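Local coordinates for protein ubiquitin-conjugating enzyme E2-21 kDa (Pichia angusta, PDB 5NL8) that accepts activated ubiquitin from an E1 enzyme as a thioester and passes it on to other proteins, a step probably needed for peroxisome biogenesis, at residues Leu39-Ile50 with Leu62-Pro70. Residues are numbered along the deposited sequence; the frame is centred on the assembly and turned at random.
Sequences LEDGLFRWSAVI and LWKLEIDIP
The guanidinium of Arg-45 offers its edge to Glu-66 and one face to Leu-39, whose CD2 rides 3.4 Å above the plane, toward the rim. Arg-45 NH2 meets Glu-66 OE2 at 3.3 Å in a salt bridge that is straight on the donor side (175°), yet the donor stands above the carboxylate plane. Glu-66 reaches it because its CG lies anti to the backbone N (chi1 177°) and the chain beyond runs extended. Asp-68 adds a second negative charge nearby, with no N-H aimed at it. On the opposite sheet face the indole of Trp-46 takes Ile-69 CG1 at its edge, 3.7 Å from Trp-46 CD1, while Tyr-14 meets the ring edge-to-face. The edge of the Phe-44 ring receives the carbonyl oxygens of Ile-69 and Pro-70.

Strands 45-51 and 62-68 form an antiparallel hairpin in the UBC fold's four-stranded sheet. Paired N-H...O bonds close Trp-46/Ile-67, Ala-48/Leu-65 and Ile-50/Trp-63, and Ile-69 N to Phe-44 O (2.9 Å) extends the ladder beyond the strands. Ile-50 CD1 packs on Leu-65 CD1 at 3.9 Å, on the face that helix 135-147 covers.

Lys-64 bends at chi2 and chi4, laying CG and CE against Val-49 CG2 and bringing NZ within 3.2 Å of Ser-47 OG, which also shares a water with Leu-65 O. With a leucine replacing Lys-64, Ser-47 OG would probably lose its direct tie to the neighbouring strand. Mostly charged and hydroxyl groups thus link the strands on one face, whereas apolar side chains on the other pack toward the core.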
loop_
_atom_site.group_PDB
_atom_site.type_symbol
_atom_site.label_atom_id
_atom_site.label_comp_id
_atom_site.label_asym_id
_atom_site.label_seq_id
_atom_site.Cartn_x
_atom_site.Cartn_y
_atom_site.Cartn_z
ATOM N N LEU A 39 12.028 -6.640 4.975
ATOM C CA LEU A 39 11.110 -7.482 5.725
ATOM C C LEU A 39 11.854 -8.264 6.802
ATOM O O LEU A 39 11.422 -8.318 7.954
ATOM C CB LEU A 39 10.371 -8.441 4.792
ATOM C CG LEU A 39 9.129 -9.105 5.388
ATOM C CD1 LEU A 39 7.966 -8.124 5.447
ATOM C CD2 LEU A 39 8.753 -10.354 4.606
ATOM N N GLU A 40 12.975 -8.871 6.422
ATOM C CA GLU A 40 13.808 -9.587 7.380
ATOM C C GLU A 40 15.255 -9.103 7.306
ATOM O O GLU A 40 15.585 -8.054 7.857
ATOM C CB GLU A 40 13.722 -11.102 7.148
ATOM C CG GLU A 40 12.347 -11.689 7.482
ATOM C CD GLU A 40 12.309 -13.214 7.450
ATOM O OE1 GLU A 40 13.384 -13.848 7.438
ATOM O OE2 GLU A 40 11.195 -13.778 7.447
ATOM N N ASP A 41 16.110 -9.857 6.622
ATOM C CA ASP A 41 17.532 -9.520 6.537
ATOM C C ASP A 41 18.035 -9.469 5.093
ATOM O O ASP A 41 19.240 -9.495 4.849
ATOM C CB ASP A 41 18.358 -10.528 7.338
ATOM C CG ASP A 41 18.182 -11.953 6.837
ATOM O OD1 ASP A 41 17.163 -12.222 6.162
ATOM O OD2 ASP A 41 19.061 -12.805 7.110
ATOM N N GLY A 42 17.109 -9.398 4.140
ATOM C CA GLY A 42 17.463 -9.398 2.732
ATOM C C GLY A 42 16.873 -8.221 1.980
ATOM O O GLY A 42 15.928 -7.584 2.446
ATOM N N LEU A 43 17.427 -7.941 0.805
ATOM C CA LEU A 43 17.031 -6.779 0.019
ATOM C C LEU A 43 15.943 -7.107 -1.001
ATOM O O LEU A 43 15.573 -6.261 -1.813
ATOM C CB LEU A 43 18.251 -6.195 -0.699
ATOM C CG LEU A 43 19.319 -5.558 0.194
ATOM C CD1 LEU A 43 20.616 -5.353 -0.575
ATOM C CD2 LEU A 43 18.823 -4.235 0.758
ATOM N N PHE A 44 15.432 -8.332 -0.956
ATOM C CA PHE A 44 14.479 -8.797 -1.959
ATOM C C PHE A 44 13.063 -8.954 -1.415
ATOM O O PHE A 44 12.153 -9.348 -2.143
ATOM C CB PHE A 44 14.956 -10.119 -2.559
ATOM C CG PHE A 44 16.130 -9.965 -3.478
ATOM C CD1 PHE A 44 17.422 -10.003 -2.985
ATOM C CD2 PHE A 44 15.942 -9.762 -4.834
ATOM C CE1 PHE A 44 18.505 -9.853 -3.830
ATOM C CE2 PHE A 44 17.018 -9.612 -5.685
ATOM C CZ PHE A 44 18.302 -9.657 -5.182
ATOM N N ARG A 45 12.881 -8.647 -0.136
ATOM C CA ARG A 45 11.546 -8.575 0.446
ATOM C C ARG A 45 11.455 -7.376 1.386
ATOM O O ARG A 45 12.294 -7.203 2.272
ATOM C CB ARG A 45 11.195 -9.876 1.174
ATOM C CG ARG A 45 10.893 -11.036 0.228
ATOM C CD ARG A 45 10.602 -12.325 0.970
ATOM N NE ARG A 45 9.252 -12.357 1.523
ATOM C CZ ARG A 45 8.843 -13.224 2.446
ATOM N NH1 ARG A 45 9.682 -14.130 2.930
ATOM N NH2 ARG A 45 7.594 -13.180 2.891
ATOM N N TRP A 46 10.427 -6.558 1.174
ATOM C CA TRP A 46 10.275 -5.270 1.844
ATOM C C TRP A 46 8.939 -5.088 2.551
ATOM O O TRP A 46 7.912 -5.598 2.114
ATOM C CB TRP A 46 10.442 -4.135 0.832
ATOM C CG TRP A 46 11.771 -4.132 0.190
ATOM C CD1 TRP A 46 12.160 -4.858 -0.898
ATOM C CD2 TRP A 46 12.915 -3.381 0.601
ATOM N NE1 TRP A 46 13.476 -4.602 -1.191
ATOM C CE2 TRP A 46 13.963 -3.694 -0.286
ATOM C CE3 TRP A 46 13.152 -2.468 1.634
ATOM C CZ2 TRP A 46 15.230 -3.130 -0.173
ATOM C CZ3 TRP A 46 14.412 -1.912 1.746
ATOM C CH2 TRP A 46 15.435 -2.244 0.848
ATOM N N SER A 47 8.975 -4.326 3.636
ATOM C CA SER A 47 7.786 -3.867 4.333
ATOM C C SER A 47 7.675 -2.350 4.198
ATOM O O SER A 47 8.658 -1.631 4.402
ATOM C CB SER A 47 7.839 -4.267 5.807
ATOM O OG SER A 47 6.779 -3.674 6.532
ATOM N N ALA A 48 6.487 -1.863 3.846
ATOM C CA ALA A 48 6.281 -0.422 3.722
ATOM C C ALA A 48 5.028 0.036 4.453
ATOM O O ALA A 48 4.156 -0.768 4.777
ATOM C CB ALA A 48 6.208 -0.016 2.254
ATOM N N VAL A 49 4.954 1.335 4.721
ATOM C CA VAL A 49 3.762 1.936 5.308
ATOM C C VAL A 49 3.380 3.176 4.512
ATOM O O VAL A 49 4.215 4.069 4.319
ATOM C CB VAL A 49 3.973 2.323 6.789
ATOM C CG1 VAL A 49 2.756 3.066 7.324
ATOM C CG2 VAL A 49 4.262 1.089 7.636
ATOM N N ILE A 50 2.130 3.222 4.043
ATOM C CA ILE A 50 1.642 4.363 3.261
ATOM C C ILE A 50 0.372 4.989 3.837
ATOM O O ILE A 50 -0.420 4.321 4.506
ATOM C CB ILE A 50 1.354 3.979 1.786
ATOM C CG1 ILE A 50 0.242 2.928 1.700
ATOM C CG2 ILE A 50 2.618 3.504 1.095
ATOM C CD1 ILE A 50 -0.224 2.634 0.282
ATOM N N LEU A 62 -3.542 4.767 7.718
ATOM C CA LEU A 62 -2.320 4.102 7.272
ATOM C C LEU A 62 -2.550 2.641 6.884
ATOM O O LEU A 62 -3.367 1.946 7.490
ATOM C CB LEU A 62 -1.252 4.178 8.364
ATOM C CG LEU A 62 -0.902 5.566 8.909
ATOM C CD1 LEU A 62 0.064 5.452 10.077
ATOM C CD2 LEU A 62 -0.317 6.443 7.818
ATOM N N TRP A 63 -1.818 2.186 5.871
ATOM C CA TRP A 63 -1.824 0.781 5.476
ATOM C C TRP A 63 -0.410 0.227 5.338
ATOM O O TRP A 63 0.531 0.952 4.999
ATOM C CB TRP A 63 -2.574 0.586 4.159
ATOM C CG TRP A 63 -4.053 0.569 4.316
ATOM C CD1 TRP A 63 -4.839 -0.520 4.546
ATOM C CD2 TRP A 63 -4.929 1.699 4.255
ATOM N NE1 TRP A 63 -6.160 -0.140 4.626
ATOM C CE2 TRP A 63 -6.243 1.217 4.453
ATOM C CE3 TRP A 63 -4.739 3.068 4.050
ATOM C CZ2 TRP A 63 -7.355 2.058 4.455
ATOM C CZ3 TRP A 63 -5.846 3.904 4.051
ATOM C CH2 TRP A 63 -7.137 3.394 4.253
ATOM N N LYS A 64 -0.276 -1.069 5.599
ATOM C CA LYS A 64 1.001 -1.757 5.486
ATOM C C LYS A 64 1.065 -2.528 4.175
ATOM O O LYS A 64 0.054 -3.044 3.691
ATOM C CB LYS A 64 1.211 -2.702 6.672
ATOM C CG LYS A 64 2.623 -2.723 7.235
ATOM C CD LYS A 64 2.592 -2.728 8.762
ATOM C CE LYS A 64 3.991 -2.707 9.369
ATOM N NZ LYS A 64 4.763 -3.941 9.050
ATOM N N LEU A 65 2.261 -2.607 3.610
ATOM C CA LEU A 65 2.470 -3.274 2.336
ATOM C C LEU A 65 3.631 -4.247 2.434
ATOM O O LEU A 65 4.588 -4.016 3.180
ATOM C CB LEU A 65 2.759 -2.260 1.228
ATOM C CG LEU A 65 1.738 -1.181 0.879
ATOM C CD1 LEU A 65 2.361 -0.216 -0.108
ATOM C CD2 LEU A 65 0.483 -1.796 0.292
ATOM N N GLU A 66 3.539 -5.325 1.663
ATOM C CA GLU A 66 4.646 -6.251 1.493
ATOM C C GLU A 66 5.047 -6.297 0.020
ATOM O O GLU A 66 4.194 -6.371 -0.875
ATOM C CB GLU A 66 4.276 -7.642 2.003
ATOM C CG GLU A 66 5.362 -8.680 1.791
ATOM C CD GLU A 66 5.009 -10.021 2.397
ATOM O OE1 GLU A 66 4.358 -10.041 3.463
ATOM O OE2 GLU A 66 5.379 -11.056 1.805
ATOM N N ILE A 67 6.356 -6.239 -0.217
ATOM C CA ILE A 67 6.906 -6.127 -1.558
ATOM C C ILE A 67 7.928 -7.222 -1.837
ATOM O O ILE A 67 8.916 -7.357 -1.127
ATOM C CB ILE A 67 7.579 -4.762 -1.770
ATOM C CG1 ILE A 67 6.600 -3.629 -1.464
ATOM C CG2 ILE A 67 8.104 -4.639 -3.190
ATOM C CD1 ILE A 67 7.256 -2.426 -0.820
ATOM N N ASP A 68 7.678 -8.001 -2.881
ATOM C CA ASP A 68 8.596 -9.048 -3.304
ATOM C C ASP A 68 9.313 -8.624 -4.581
ATOM O O ASP A 68 8.678 -8.223 -5.559
ATOM C CB ASP A 68 7.850 -10.366 -3.514
ATOM C CG ASP A 68 7.207 -10.882 -2.234
ATOM O OD1 ASP A 68 6.863 -10.058 -1.361
ATOM O OD2 ASP A 68 7.050 -12.113 -2.100
ATOM N N ILE A 69 10.640 -8.708 -4.550
ATOM C CA ILE A 69 11.485 -8.265 -5.654
ATOM C C ILE A 69 11.919 -9.437 -6.527
ATOM O O ILE A 69 12.436 -10.428 -6.018
ATOM C CB ILE A 69 12.742 -7.537 -5.133
ATOM C CG1 ILE A 69 12.349 -6.340 -4.266
ATOM C CG2 ILE A 69 13.634 -7.108 -6.283
ATOM C CD1 ILE A 69 11.525 -5.296 -4.990
ATOM N N PRO A 70 11.705 -9.329 -7.849
ATOM C CA PRO A 70 12.147 -10.373 -8.780
ATOM C C PRO A 70 13.664 -10.393 -8.942
ATOM O O PRO A 70 14.322 -9.394 -8.659
ATOM C CB PRO A 70 11.460 -9.986 -10.092
ATOM C CG PRO A 70 11.287 -8.509 -9.993
ATOM C CD PRO A 70 10.999 -8.236 -8.540
HETATM O O HOH W 1 4.931 -6.009 5.574
#